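Formimidoylglutamase (PDB 3M1R) catalyses the manganese-dependent hydrolysis of N-formimidoyl-L-glutamate to L-glutamate and formamide in histidine degradation. Local coordinates at residues D129-A141 against T167-I181. Residues are numbered along the deposited sequence; the frame is centred on the assembly and turned at random.
With CA (calcium ion), chain B.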
loop_
_atom_site.group_PDB
_atom_site.type_symbol
_atom_site.label_atom_id
_atom_site.label_comp_id
_atom_site.label_asym_id
_atom_site.label_seq_id
_atom_site.Cartn_x
_atom_site.Cartn_y
_atom_site.Cartn_z
ATOM N N ASP D 129 12.171 -19.505 -7.764
ATOM C CA ASP D 129 11.718 -19.109 -9.088
ATOM C C ASP D 129 11.768 -20.290 -10.053
ATOM O O ASP D 129 12.140 -21.390 -9.667
ATOM C CB ASP D 129 12.530 -17.918 -9.609
ATOM C CG ASP D 129 13.971 -18.271 -9.891
ATOM O OD1 ASP D 129 14.263 -19.467 -10.133
ATOM O OD2 ASP D 129 14.817 -17.345 -9.867
ATOM N N ASN D 130 11.412 -20.057 -11.311
ATOM C CA ASN D 130 11.258 -21.164 -12.240
ATOM C C ASN D 130 12.564 -21.890 -12.543
ATOM O O ASN D 130 12.555 -23.056 -12.946
ATOM C CB ASN D 130 10.545 -20.732 -13.532
ATOM C CG ASN D 130 9.596 -21.815 -14.059
ATOM O OD1 ASN D 130 8.615 -21.517 -14.743
ATOM N ND2 ASN D 130 9.884 -23.089 -13.717
ATOM N N SER D 131 13.687 -21.212 -12.333
ATOM C CA SER D 131 14.979 -21.784 -12.727
ATOM C C SER D 131 15.333 -23.056 -11.951
ATOM O O SER D 131 16.153 -23.833 -12.406
ATOM C CB SER D 131 16.094 -20.758 -12.545
ATOM O OG SER D 131 16.424 -20.630 -11.178
ATOM N N ILE D 132 14.717 -23.267 -10.780
ATOM C CA ILE D 132 15.072 -24.415 -9.938
ATOM C C ILE D 132 14.660 -25.740 -10.560
ATOM O O ILE D 132 15.156 -26.788 -10.160
ATOM C CB ILE D 132 14.475 -24.329 -8.493
ATOM C CG1 ILE D 132 12.987 -24.693 -8.483
ATOM C CG2 ILE D 132 14.691 -22.935 -7.898
ATOM C CD1 ILE D 132 12.401 -24.885 -7.072
ATOM N N SER D 133 13.751 -25.692 -11.531
ATOM C CA SER D 133 13.206 -26.911 -12.126
ATOM C C SER D 133 14.253 -27.736 -12.852
ATOM O O SER D 133 14.094 -28.954 -13.039
ATOM C CB SER D 133 12.040 -26.593 -13.065
ATOM O OG SER D 133 10.964 -26.029 -12.341
ATOM N N TYR D 134 15.335 -27.090 -13.263
ATOM C CA TYR D 134 16.410 -27.847 -13.870
ATOM C C TYR D 134 17.045 -28.773 -12.844
ATOM O O TYR D 134 17.149 -29.977 -13.071
ATOM C CB TYR D 134 17.477 -26.942 -14.462
ATOM C CG TYR D 134 18.727 -27.696 -14.815
ATOM C CD1 TYR D 134 18.846 -28.344 -16.041
ATOM C CD2 TYR D 134 19.794 -27.764 -13.926
ATOM C CE1 TYR D 134 19.995 -29.034 -16.375
ATOM C CE2 TYR D 134 20.959 -28.460 -14.256
ATOM C CZ TYR D 134 21.043 -29.095 -15.476
ATOM O OH TYR D 134 22.181 -29.788 -15.808
ATOM N N SER D 135 17.473 -28.214 -11.713
ATOM C CA SER D 135 18.164 -29.019 -10.704
ATOM C C SER D 135 17.267 -30.078 -10.026
ATOM O O SER D 135 17.714 -31.185 -9.739
ATOM C CB SER D 135 18.847 -28.128 -9.659
ATOM O OG SER D 135 19.866 -27.329 -10.244
ATOM N N THR D 136 16.009 -29.743 -9.768
ATOM C CA THR D 136 15.136 -30.670 -9.050
ATOM C C THR D 136 14.826 -31.892 -9.908
ATOM O O THR D 136 15.048 -33.022 -9.489
ATOM C CB THR D 136 13.834 -29.994 -8.627
ATOM O OG1 THR D 136 13.323 -29.252 -9.736
ATOM C CG2 THR D 136 14.096 -29.053 -7.489
ATOM N N ILE D 137 14.326 -31.647 -11.115
ATOM C CA ILE D 137 14.032 -32.702 -12.079
ATOM C C ILE D 137 15.238 -33.573 -12.421
ATOM O O ILE D 137 15.136 -34.795 -12.460
ATOM C CB ILE D 137 13.410 -32.119 -13.349
ATOM C CG1 ILE D 137 12.039 -31.536 -13.015
ATOM C CG2 ILE D 137 13.281 -33.175 -14.406
ATOM C CD1 ILE D 137 11.389 -30.793 -14.150
ATOM N N LYS D 138 16.386 -32.956 -12.658
ATOM C CA LYS D 138 17.595 -33.727 -12.918
ATOM C C LYS D 138 17.886 -34.718 -11.782
ATOM O O LYS D 138 18.349 -35.824 -12.026
ATOM C CB LYS D 138 18.772 -32.782 -13.109
ATOM C CG LYS D 138 20.130 -33.428 -13.363
ATOM C CD LYS D 138 21.124 -32.333 -13.788
ATOM C CE LYS D 138 22.544 -32.601 -13.312
ATOM N NZ LYS D 138 23.321 -31.321 -13.225
ATOM N N ALA D 139 17.628 -34.308 -10.542
ATOM C CA ALA D 139 17.856 -35.172 -9.391
ATOM C C ALA D 139 16.855 -36.306 -9.412
ATOM O O ALA D 139 17.211 -37.458 -9.202
ATOM C CB ALA D 139 17.736 -34.391 -8.102
ATOM N N ILE D 140 15.595 -35.978 -9.669
ATOM C CA ILE D 140 14.580 -37.008 -9.815
ATOM C C ILE D 140 15.013 -37.973 -10.901
ATOM O O ILE D 140 15.137 -39.171 -10.668
ATOM C CB ILE D 140 13.219 -36.420 -10.211
ATOM C CG1 ILE D 140 12.652 -35.550 -9.090
ATOM C CG2 ILE D 140 12.254 -37.528 -10.582
ATOM C CD1 ILE D 140 12.477 -36.264 -7.792
ATOM N N ALA D 141 15.259 -37.440 -12.093
ATOM C CA ALA D 141 15.600 -38.265 -13.251
ATOM C C ALA D 141 16.800 -39.165 -13.011
ATOM O O ALA D 141 16.824 -40.319 -13.446
ATOM C CB ALA D 141 15.837 -37.405 -14.472
ATOM N N THR D 167 18.895 -18.512 -16.531
ATOM C CA THR D 167 17.841 -17.586 -16.156
ATOM C C THR D 167 16.527 -18.299 -15.932
ATOM O O THR D 167 16.385 -19.511 -16.169
ATOM C CB THR D 167 17.637 -16.403 -17.158
ATOM O OG1 THR D 167 17.463 -16.891 -18.495
ATOM C CG2 THR D 167 18.813 -15.452 -17.122
ATOM N N ASN D 168 15.585 -17.504 -15.446
ATOM C CA ASN D 168 14.242 -17.921 -15.120
ATOM C C ASN D 168 13.648 -18.855 -16.155
ATOM O O ASN D 168 13.057 -19.880 -15.820
ATOM C CB ASN D 168 13.357 -16.673 -15.002
ATOM C CG ASN D 168 12.480 -16.721 -13.799
ATOM O OD1 ASN D 168 12.782 -17.438 -12.848
ATOM N ND2 ASN D 168 11.384 -15.968 -13.816
ATOM N N GLY D 169 13.804 -18.479 -17.418
ATOM C CA GLY D 169 13.098 -19.132 -18.499
ATOM C C GLY D 169 13.822 -20.272 -19.182
ATOM O O GLY D 169 13.359 -20.751 -20.221
ATOM N N THR D 170 14.935 -20.729 -18.616
ATOM C CA THR D 170 15.759 -21.708 -19.334
ATOM C C THR D 170 15.654 -23.176 -18.884
ATOM O O THR D 170 16.248 -24.044 -19.524
ATOM C CB THR D 170 17.253 -21.329 -19.300
ATOM O OG1 THR D 170 17.760 -21.503 -17.969
ATOM C CG2 THR D 170 17.454 -19.886 -19.735
ATOM N N PRO D 171 14.906 -23.462 -17.803
ATOM C CA PRO D 171 15.077 -24.793 -17.205
ATOM C C PRO D 171 14.849 -25.909 -18.212
ATOM O O PRO D 171 15.623 -26.865 -18.261
ATOM C CB PRO D 171 13.969 -24.867 -16.153
ATOM C CG PRO D 171 13.382 -23.521 -16.064
ATOM C CD PRO D 171 13.674 -22.806 -17.330
ATOM N N PHE D 172 13.794 -25.790 -19.009
ATOM C CA PHE D 172 13.413 -26.902 -19.870
ATOM C C PHE D 172 14.256 -27.046 -21.134
ATOM O O PHE D 172 14.378 -28.150 -21.674
ATOM C CB PHE D 172 11.918 -26.885 -20.170
ATOM C CG PHE D 172 11.093 -27.229 -18.988
ATOM C CD1 PHE D 172 10.538 -26.233 -18.203
ATOM C CD2 PHE D 172 10.921 -28.552 -18.617
ATOM C CE1 PHE D 172 9.802 -26.566 -17.095
ATOM C CE2 PHE D 172 10.188 -28.880 -17.512
ATOM C CZ PHE D 172 9.635 -27.896 -16.749
ATOM N N ARG D 173 14.855 -25.953 -21.589
ATOM C CA ARG D 173 15.837 -26.051 -22.666
ATOM C C ARG D 173 17.054 -26.821 -22.159
ATOM O O ARG D 173 17.598 -27.678 -22.853
ATOM C CB ARG D 173 16.251 -24.665 -23.173
ATOM C CG ARG D 173 17.002 -24.691 -24.511
ATOM C CD ARG D 173 17.204 -23.284 -25.074
ATOM N NE ARG D 173 17.582 -23.331 -26.482
ATOM C CZ ARG D 173 16.802 -22.933 -27.482
ATOM N NH1 ARG D 173 17.235 -23.015 -28.733
ATOM N NH2 ARG D 173 15.595 -22.444 -27.230
ATOM N N ARG D 174 17.477 -26.509 -20.938
ATOM C CA ARG D 174 18.597 -27.201 -20.333
ATOM C C ARG D 174 18.274 -28.682 -20.186
ATOM O O ARG D 174 19.094 -29.529 -20.527
ATOM C CB ARG D 174 18.956 -26.588 -18.981
ATOM C CG ARG D 174 19.999 -25.483 -19.073
ATOM C CD ARG D 174 20.410 -24.974 -17.699
ATOM N NE ARG D 174 21.726 -24.341 -17.740
ATOM C CZ ARG D 174 22.875 -25.004 -17.631
ATOM N NH1 ARG D 174 22.873 -26.322 -17.472
ATOM N NH2 ARG D 174 24.027 -24.347 -17.681
ATOM N N LEU D 175 17.075 -28.989 -19.692
ATOM C CA LEU D 175 16.667 -30.378 -19.532
ATOM C C LEU D 175 16.630 -31.100 -20.884
ATOM O O LEU D 175 17.255 -32.139 -21.037
ATOM C CB LEU D 175 15.318 -30.475 -18.803
ATOM C CG LEU D 175 15.328 -30.052 -17.335
ATOM C CD1 LEU D 175 13.941 -29.636 -16.874
ATOM C CD2 LEU D 175 15.886 -31.146 -16.438
ATOM N N LEU D 176 15.912 -30.545 -21.862
ATOM C CA LEU D 176 15.828 -31.159 -23.196
ATOM C C LEU D 176 17.189 -31.327 -23.884
ATOM O O LEU D 176 17.537 -32.421 -24.359
ATOM C CB LEU D 176 14.897 -30.357 -24.105
ATOM C CG LEU D 176 13.431 -30.776 -24.181
ATOM C CD1 LEU D 176 13.190 -32.020 -23.368
ATOM C CD2 LEU D 176 12.540 -29.673 -23.710
ATOM N N ASP D 177 17.960 -30.244 -23.934
ATOM C CA ASP D 177 19.261 -30.272 -24.597
ATOM C C ASP D 177 20.176 -31.341 -23.997
ATOM O O ASP D 177 20.877 -32.047 -24.723
ATOM C CB ASP D 177 19.935 -28.895 -24.542
ATOM C CG ASP D 177 19.349 -27.907 -25.553
ATOM O OD1 ASP D 177 18.620 -28.348 -26.467
ATOM O OD2 ASP D 177 19.633 -26.691 -25.447
ATOM N N GLU D 178 20.148 -31.470 -22.674
ATOM C CA GLU D 178 21.078 -32.353 -21.984
ATOM C C GLU D 178 20.548 -33.784 -21.906
ATOM O O GLU D 178 21.227 -34.685 -21.415
ATOM C CB GLU D 178 21.400 -31.797 -20.597
ATOM C CG GLU D 178 22.118 -30.455 -20.661
ATOM C CD GLU D 178 22.315 -29.818 -19.299
ATOM O OE1 GLU D 178 22.231 -30.539 -18.283
ATOM O OE2 GLU D 178 22.558 -28.591 -19.252
ATOM N N GLU D 179 19.326 -33.968 -22.403
ATOM C CA GLU D 179 18.663 -35.270 -22.456
ATOM C C GLU D 179 18.342 -35.846 -21.084
ATOM O O GLU D 179 18.310 -37.061 -20.905
ATOM C CB GLU D 179 19.498 -36.259 -23.257
ATOM C CG GLU D 179 19.934 -35.724 -24.595
ATOM C CD GLU D 179 20.583 -36.786 -25.438
ATOM O OE1 GLU D 179 21.810 -36.697 -25.660
ATOM O OE2 GLU D 179 19.864 -37.715 -25.864
ATOM N N ILE D 180 18.088 -34.969 -20.120
ATOM C CA ILE D 180 17.733 -35.408 -18.780
ATOM C C ILE D 180 16.327 -35.998 -18.810
ATOM O O ILE D 180 16.061 -37.025 -18.193
ATOM C CB ILE D 180 17.852 -34.255 -17.769
ATOM C CG1 ILE D 180 19.308 -33.776 -17.713
ATOM C CG2 ILE D 180 17.372 -34.692 -16.388
ATOM C CD1 ILE D 180 19.508 -32.432 -17.021
ATOM N N ILE D 181 15.434 -35.346 -19.545
ATOM C CA ILE D 181 14.133 -35.920 -19.849
ATOM C C ILE D 181 13.939 -35.824 -21.342
ATOM O O ILE D 181 14.685 -35.126 -22.023
ATOM C CB ILE D 181 12.978 -35.173 -19.165
ATOM C CG1 ILE D 181 12.895 -33.738 -19.687
ATOM C CG2 ILE D 181 13.097 -35.259 -17.636
ATOM C CD1 ILE D 181 11.713 -32.948 -19.124
HETATM CA CA CA B . 7.632 -20.398 -16.596
#
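Y134 of helix 133-141 lies across helix 171-178, its CG anti to the backbone N (chi1 167°), carrying the ring to R174, E178 and I180. Its OH donates to the syn lone pair of E178 OE1 (2.6 Å); OE1 meets the ring edge in plane, while the carboxylate is turned 76° from the ring. K138 NZ gives a second bond to the same OH, and R174 NH1 pairs with E178 OE2 at 2.9 Å. R174 CD lies over one ring face, displaced toward the rim, and R174 CB comes within 3.4 Å of Y134 CD1. I180 fits between Y134 and K138, CD1 3.5 Å from Y134 CE1, while its CG2 branch meets A141 CB. Deeper, I137 crosses L175 at about a right angle and touches V149 of strand 147-152. A phenylalanine in place of Y134 lacks the hydroxyl, so E178 OE1 and K138 NZ would probably lose their shared partner and turn more freely. At the other end, P171 CG packs on N130 O, and the N130 side chain joins D153, D157 and D245 around calcium. Apolar packing and a charged outer side thus join two helices of the arginase fold beside its metal site, where manganese probably binds.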